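Local coordinates for protein DELTA1-pyrroline-2-carboxylate reductase (Thermococcus litoralis DSM 5473, PDB 6T3E) that reduces delta-1-pyrroline-2-carboxylate to L-proline with a nicotinamide dinucleotide cofactor, and is bound here to NADH and L-proline, at residues 60-65 against 269-274; 89-94 against 132-137. One frame throughout, in Å; residues are numbered along the deposited sequence.

Contact 1 (60-65 against 269-274); sequences VPLRTI and SKEGVL. With PRO (proline), chain E.
A small, partly buried interdomain contact: L62, in the irregular part of edge strand 58-68, lies against E271 and G272 in the first turn of helix 270-276. In this member of the ornithine cyclodeaminase/mu-crystallin family it joins the mixed sheet to the Rossmann-type domain, whose parallel sheet includes strand 264-267, directly before the helix. No hydrogen bond links 60-65 to 269-274; the touch is van der Waals and buries 142 Å² in all. L62 carries it. With CG anti to the backbone N (chi1 180°), its branch reaches over to the helix, where CD1 lies 3.9 Å from E271 O and 4.1 Å from G272 CA. The extended carboxylate arm of E271 runs back alongside the leucine, its CD 4.3 Å from L62 CB, so aliphatic and acidic side chains flank each other at the exposed border of the contact. E271 O itself is taken by the side-chain amide of N275.

R63 makes no direct contact with 269-274 but is tied to the same helix further along: its NE forms a salt bridge with E276, and its NH2 donates to the carbonyl of V321. Held from these sides, the guanidinium presents an edge to the bound proline, and NH1 donates to PRO O over 2.7 Å, in the plane of the group. The turn that receives L62 is closed by an N-cap: S269 precedes the helix, and its OG accepts from G272 N at 2.9 Å with an N-H...O angle of 149°.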
loop_
_atom_site.group_PDB
_atom_site.type_symbol
_atom_site.label_atom_id
_atom_site.label_comp_id
_atom_site.label_asym_id
_atom_site.label_seq_id
_atom_site.Cartn_x
_atom_site.Cartn_y
_atom_site.Cartn_z
ATOM N N VAL B 60 -12.344 0.649 -2.511
ATOM C CA VAL B 60 -11.282 1.619 -2.779
ATOM C C VAL B 60 -11.051 2.483 -1.546
ATOM O O VAL B 60 -11.578 3.603 -1.464
ATOM C CB VAL B 60 -11.611 2.514 -3.982
ATOM C CG1 VAL B 60 -10.318 3.138 -4.554
ATOM C CG2 VAL B 60 -12.379 1.745 -5.027
ATOM N N PRO B 61 -10.281 2.005 -0.571
ATOM C CA PRO B 61 -9.900 2.865 0.545
ATOM C C PRO B 61 -9.047 4.000 0.016
ATOM O O PRO B 61 -8.389 3.871 -1.014
ATOM C CB PRO B 61 -9.096 1.931 1.450
ATOM C CG PRO B 61 -8.538 0.903 0.498
ATOM C CD PRO B 61 -9.551 0.724 -0.570
ATOM N N LEU B 62 -9.074 5.125 0.716
ATOM C CA LEU B 62 -8.297 6.267 0.267
ATOM C C LEU B 62 -6.814 5.902 0.220
ATOM O O LEU B 62 -6.302 5.208 1.102
ATOM C CB LEU B 62 -8.544 7.461 1.191
ATOM C CG LEU B 62 -7.820 8.782 0.918
ATOM C CD1 LEU B 62 -8.254 9.371 -0.417
ATOM C CD2 LEU B 62 -8.124 9.742 2.053
ATOM N N ARG B 63 -6.138 6.314 -0.853
ATOM C CA ARG B 63 -4.731 5.961 -1.014
ATOM C C ARG B 63 -3.875 6.629 0.064
ATOM O O ARG B 63 -4.194 7.711 0.569
ATOM C CB ARG B 63 -4.207 6.361 -2.399
ATOM C CG ARG B 63 -4.236 7.875 -2.713
ATOM C CD ARG B 63 -3.580 8.165 -4.072
ATOM N NE ARG B 63 -4.000 9.435 -4.656
ATOM C CZ ARG B 63 -3.827 9.771 -5.934
ATOM N NH1 ARG B 63 -3.241 8.934 -6.775
ATOM N NH2 ARG B 63 -4.258 10.945 -6.383
ATOM N N THR B 64 -2.773 5.964 0.405
ATOM C CA THR B 64 -1.834 6.435 1.408
ATOM C C THR B 64 -0.705 7.192 0.713
ATOM O O THR B 64 -0.092 6.671 -0.226
ATOM C CB THR B 64 -1.295 5.252 2.208
ATOM O OG1 THR B 64 -2.368 4.655 2.946
ATOM C CG2 THR B 64 -0.220 5.697 3.180
ATOM N N ILE B 65 -0.458 8.429 1.141
ATOM C CA ILE B 65 0.592 9.267 0.565
ATOM C C ILE B 65 1.662 9.515 1.618
ATOM O O ILE B 65 1.371 10.049 2.696
ATOM C CB ILE B 65 0.037 10.594 0.028
ATOM C CG1 ILE B 65 -1.077 10.330 -0.982
ATOM C CG2 ILE B 65 1.152 11.417 -0.621
ATOM C CD1 ILE B 65 -1.525 11.568 -1.702
ATOM N N SER B 269 -13.070 11.242 -8.061
ATOM C CA SER B 269 -13.684 10.772 -6.835
ATOM C C SER B 269 -13.685 11.935 -5.854
ATOM O O SER B 269 -12.719 12.710 -5.804
ATOM C CB SER B 269 -12.956 9.542 -6.270
ATOM O OG SER B 269 -12.041 9.870 -5.238
ATOM N N LYS B 270 -14.810 12.092 -5.142
ATOM C CA LYS B 270 -14.923 13.167 -4.163
ATOM C C LYS B 270 -13.931 12.961 -3.028
ATOM O O LYS B 270 -13.240 13.901 -2.611
ATOM C CB LYS B 270 -16.348 13.236 -3.619
ATOM C CG LYS B 270 -17.124 14.440 -4.085
ATOM C CD LYS B 270 -18.529 14.508 -3.457
ATOM C CE LYS B 270 -19.555 13.641 -4.205
ATOM N NZ LYS B 270 -20.965 13.808 -3.712
ATOM N N GLU B 271 -13.802 11.718 -2.565
ATOM C CA GLU B 271 -12.902 11.436 -1.459
ATOM C C GLU B 271 -11.468 11.772 -1.832
ATOM O O GLU B 271 -10.729 12.348 -1.027
ATOM C CB GLU B 271 -13.029 9.968 -1.055
ATOM C CG GLU B 271 -12.555 9.665 0.344
ATOM C CD GLU B 271 -12.700 8.200 0.693
ATOM O OE1 GLU B 271 -12.879 7.884 1.889
ATOM O OE2 GLU B 271 -12.624 7.363 -0.233
ATOM N N GLY B 272 -11.070 11.455 -3.066
ATOM C CA GLY B 272 -9.705 11.725 -3.481
ATOM C C GLY B 272 -9.448 13.196 -3.752
ATOM O O GLY B 272 -8.500 13.781 -3.218
ATOM N N VAL B 273 -10.298 13.825 -4.565
ATOM C CA VAL B 273 -10.019 15.200 -4.971
ATOM C C VAL B 273 -10.044 16.126 -3.760
ATOM O O VAL B 273 -9.107 16.901 -3.534
ATOM C CB VAL B 273 -11.014 15.664 -6.053
ATOM C CG1 VAL B 273 -11.190 17.160 -5.984
ATOM C CG2 VAL B 273 -10.548 15.259 -7.451
ATOM N N LEU B 274 -11.079 16.003 -2.921
ATOM C CA LEU B 274 -11.238 16.878 -1.762
ATOM C C LEU B 274 -10.132 16.709 -0.728
ATOM O O LEU B 274 -9.931 17.606 0.097
ATOM C CB LEU B 274 -12.583 16.620 -1.084
ATOM C CG LEU B 274 -13.835 17.123 -1.797
ATOM C CD1 LEU B 274 -15.072 16.434 -1.234
ATOM C CD2 LEU B 274 -13.955 18.601 -1.668
HETATM N N PRO E . -0.890 10.781 -9.026
HETATM C CA PRO E . -0.590 9.788 -10.063
HETATM C C PRO E . -1.373 8.483 -9.938
HETATM O O PRO E . -2.427 8.399 -9.291
HETATM C CB PRO E . 0.903 9.534 -9.862
HETATM C CG PRO E . 1.436 10.853 -9.393
HETATM C CD PRO E . 0.312 11.543 -8.636
HETATM O OXT PRO E . -0.953 7.467 -10.493
#

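Contact 2 (89-94 against 132-137). With NAI (1,4-dihydronicotinamide adenine dinucleotide), chain F; PRO (proline), chain E.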
loop_
_atom_site.group_PDB
_atom_site.type_symbol
_atom_site.label_atom_id
_atom_site.label_comp_id
_atom_site.label_asym_id
_atom_site.label_seq_id
_atom_site.Cartn_x
_atom_site.Cartn_y
_atom_site.Cartn_z
ATOM N N ALA B 89 -5.505 -5.532 -6.784
ATOM C CA ALA B 89 -4.224 -4.963 -7.181
ATOM C C ALA B 89 -3.851 -3.766 -6.324
ATOM O O ALA B 89 -4.710 -3.024 -5.832
ATOM C CB ALA B 89 -4.216 -4.524 -8.645
ATOM N N VAL B 90 -2.542 -3.556 -6.212
ATOM C CA VAL B 90 -1.976 -2.381 -5.572
ATOM C C VAL B 90 -0.894 -1.789 -6.479
ATOM O O VAL B 90 -0.073 -2.513 -7.049
ATOM C CB VAL B 90 -1.424 -2.743 -4.176
ATOM C CG1 VAL B 90 -0.373 -3.852 -4.277
ATOM C CG2 VAL B 90 -0.899 -1.494 -3.443
ATOM N N LYS B 91 -0.907 -0.468 -6.628
ATOM C CA LYS B 91 0.105 0.245 -7.394
ATOM C C LYS B 91 0.938 1.089 -6.444
ATOM O O LYS B 91 0.390 1.744 -5.550
ATOM C CB LYS B 91 -0.531 1.130 -8.471
ATOM C CG LYS B 91 0.467 1.894 -9.354
ATOM C CD LYS B 91 -0.242 2.612 -10.513
ATOM C CE LYS B 91 -0.730 4.005 -10.098
ATOM N NZ LYS B 91 -1.192 4.843 -11.255
ATOM N N VAL B 92 2.255 1.035 -6.606
ATOM C CA VAL B 92 3.189 1.877 -5.869
ATOM C C VAL B 92 3.752 2.861 -6.879
ATOM O O VAL B 92 4.539 2.475 -7.747
ATOM C CB VAL B 92 4.302 1.067 -5.203
ATOM C CG1 VAL B 92 5.164 1.992 -4.378
ATOM C CG2 VAL B 92 3.711 -0.055 -4.345
ATOM N N VAL B 93 3.284 4.108 -6.831
ATOM C CA VAL B 93 3.679 5.139 -7.781
ATOM C C VAL B 93 4.283 6.320 -7.030
ATOM O O VAL B 93 3.800 6.714 -5.960
ATOM C CB VAL B 93 2.491 5.599 -8.649
ATOM C CG1 VAL B 93 1.374 6.132 -7.782
ATOM C CG2 VAL B 93 2.940 6.671 -9.617
ATOM N N SER B 94 5.304 6.925 -7.629
ATOM C CA SER B 94 6.045 8.009 -7.009
ATOM C C SER B 94 6.087 9.204 -7.944
ATOM O O SER B 94 6.051 9.063 -9.172
ATOM C CB SER B 94 7.468 7.586 -6.648
ATOM O OG SER B 94 8.171 7.196 -7.810
ATOM N N ALA B 132 0.168 5.997 -17.217
ATOM C CA ALA B 132 -0.140 6.946 -18.279
ATOM C C ALA B 132 -1.353 6.493 -19.088
ATOM O O ALA B 132 -2.204 7.317 -19.449
ATOM C CB ALA B 132 1.084 7.136 -19.173
ATOM N N MET B 133 -1.460 5.187 -19.380
ATOM C CA MET B 133 -2.592 4.711 -20.167
ATOM C C MET B 133 -3.902 4.891 -19.409
ATOM O O MET B 133 -4.861 5.462 -19.939
ATOM C CB MET B 133 -2.387 3.248 -20.574
ATOM C CG MET B 133 -1.205 3.025 -21.528
ATOM S SD MET B 133 -1.478 3.631 -23.222
ATOM C CE MET B 133 -2.969 2.741 -23.677
ATOM N N ARG B 134 -3.946 4.455 -18.148
ATOM C CA ARG B 134 -5.187 4.543 -17.376
ATOM C C ARG B 134 -5.573 5.988 -17.073
ATOM O O ARG B 134 -6.766 6.292 -16.941
ATOM C CB ARG B 134 -5.059 3.737 -16.079
ATOM C CG ARG B 134 -4.089 4.340 -15.077
ATOM C CD ARG B 134 -4.771 4.755 -13.815
ATOM N NE ARG B 134 -4.333 6.063 -13.350
ATOM C CZ ARG B 134 -4.076 6.349 -12.080
ATOM N NH1 ARG B 134 -4.201 5.422 -11.147
ATOM N NH2 ARG B 134 -3.688 7.561 -11.739
ATOM N N THR B 135 -4.587 6.885 -16.943
ATOM C CA THR B 135 -4.887 8.293 -16.708
ATOM C C THR B 135 -5.499 8.946 -17.940
ATOM O O THR B 135 -6.489 9.676 -17.836
ATOM C CB THR B 135 -3.618 9.031 -16.298
ATOM O OG1 THR B 135 -3.116 8.477 -15.076
ATOM C CG2 THR B 135 -3.895 10.515 -16.117
ATOM N N GLY B 136 -4.921 8.695 -19.116
ATOM C CA GLY B 136 -5.514 9.207 -20.339
ATOM C C GLY B 136 -6.905 8.653 -20.582
ATOM O O GLY B 136 -7.818 9.385 -20.969
ATOM N N ALA B 137 -7.086 7.350 -20.346
ATOM C CA ALA B 137 -8.385 6.726 -20.572
ATOM C C ALA B 137 -9.434 7.260 -19.614
ATOM O O ALA B 137 -10.597 7.439 -20.001
ATOM C CB ALA B 137 -8.274 5.208 -20.440
HETATM P PA NAI F . 6.332 15.246 -16.661
HETATM O O1A NAI F . 7.409 15.858 -15.803
HETATM O O2A NAI F . 6.927 14.165 -17.542
HETATM O O5B NAI F . 5.520 16.368 -17.550
HETATM C C5B NAI F . 5.172 17.545 -16.831
HETATM C C4B NAI F . 5.152 18.773 -17.844
HETATM O O4B NAI F . 4.659 19.821 -17.271
HETATM C C3B NAI F . 6.605 19.137 -18.227
HETATM O O3B NAI F . 6.737 19.042 -19.573
HETATM C C2B NAI F . 6.772 20.581 -17.709
HETATM O O2B NAI F . 7.752 21.350 -18.566
HETATM C C1B NAI F . 5.563 21.058 -17.800
HETATM N N9A NAI F . 5.360 22.210 -16.964
HETATM C C8A NAI F . 5.681 22.236 -15.668
HETATM N N7A NAI F . 5.367 23.439 -15.201
HETATM C C5A NAI F . 4.846 24.159 -16.210
HETATM C C6A NAI F . 4.370 25.447 -16.244
HETATM N N6A NAI F . 4.263 26.479 -15.231
HETATM N N1A NAI F . 3.895 25.954 -17.380
HETATM C C2A NAI F . 3.876 25.182 -18.494
HETATM N N3A NAI F . 4.343 23.909 -18.458
HETATM C C4A NAI F . 4.836 23.406 -17.298
HETATM O O3 NAI F . 5.227 14.596 -15.599
HETATM P PN NAI F . 3.814 13.859 -16.086
HETATM O O1N NAI F . 4.079 12.374 -15.937
HETATM O O2N NAI F . 3.443 14.255 -17.488
HETATM O O5D NAI F . 2.615 14.311 -15.089
HETATM C C5D NAI F . 1.948 15.482 -15.387
HETATM C C4D NAI F . 1.023 15.833 -14.191
HETATM O O4D NAI F . 0.043 14.961 -14.061
HETATM C C3D NAI F . 1.820 15.766 -12.880
HETATM O O3D NAI F . 1.437 16.817 -12.069
HETATM C C2D NAI F . 1.379 14.451 -12.221
HETATM O O2D NAI F . 1.610 14.559 -10.713
HETATM C C1D NAI F . 0.117 14.380 -12.556
HETATM N N1N NAI F . -0.341 12.981 -12.571
HETATM C C2N NAI F . -1.652 12.620 -12.062
HETATM C C3N NAI F . -2.310 11.283 -12.505
HETATM C C7N NAI F . -3.863 11.268 -12.504
HETATM O O7N NAI F . -4.420 12.269 -12.238
HETATM N N7N NAI F . -4.605 10.030 -12.831
HETATM C C4N NAI F . -1.589 10.350 -13.457
HETATM C C5N NAI F . -0.069 10.560 -13.485
HETATM C C6N NAI F . 0.511 11.931 -13.095
HETATM N N PRO E . -0.890 10.781 -9.026
HETATM C CA PRO E . -0.590 9.788 -10.063
HETATM C C PRO E . -1.373 8.483 -9.938
HETATM O O PRO E . -2.427 8.399 -9.291
HETATM C CB PRO E . 0.903 9.534 -9.862
HETATM C CG PRO E . 1.436 10.853 -9.393
HETATM C CD PRO E . 0.312 11.543 -8.636
HETATM O OXT PRO E . -0.953 7.467 -10.493
#
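K91, from the middle of strand 87-95, and R134, from helix 128-146, reach towards each other from opposite directions and meet at the carboxylate of the bound proline. Their backbones stay far apart, the CA atoms 12.1 Å from each other, and the two long side chains account for the whole contact. K91 starts with CG anti to its backbone N (chi1 -178°) and bends at chi3, which brings NZ over one face of the R134 guanidinium, 3.0 Å above its plane and offset toward the rim. NZ and R134 NH1, 3.1 Å apart, are both donors and form no bond; what gathers them is the acceptors they share. D327 OD1 makes salt bridges with both, and the proline carboxylate offers one oxygen to each: K91 NZ donates to PRO OXT at 2.7 Å, R134 NH2 to PRO O at 2.9 Å. The latter bond is fairly straight (156°), its acceptor lying in the guanidinium plane at the edge. T131 OG1 also bonds to K91 NZ.

The rotation of the guanidinium is fixed further by NE, which donates to T135 OG1 at 3.2 Å, nearly in plane, and forms a salt bridge with E326. Replacing R134 by a leucine would probably leave PRO O without one of its donors and deprive D327 and E326 of a salt-bridge partner each. T135 OG1 carries the network on to the cofactor, accepting a weak bond from the nicotinamide amide nitrogen NAI N7N at 3.1 Å, while V93 CG2 packs on PRO CB at 3.5 Å. K91 and R134 form part of the carboxylate-binding side of the reductase active site, with V93 against the proline ring and T135 beside the nicotinamide of the NADH held by the Rossmann-type domain.

Contacts 1 and 2 meet at the bound proline, though their centres lie 14 Å apart and their nearest atoms about 5 Å. PRO O is held between them: R63 NH1 of contact 1 and R134 NH2 of contact 2 are 5.2 Å apart and both donate to it. Strand 73-82 lies between strands 58-68 and 87-95 in the mixed sheet, and its M78, another pocket residue, touches both R63 and R134. Gripped this way, the product places PRO CA 3.6 Å from NAI C4N, the hydride-carrying carbon, consistent with transfer between them. Both strands also reach the second subunit: P61 packs on T64 of that subunit, and S94 OG hydrogen-bonds to G119 O of that subunit.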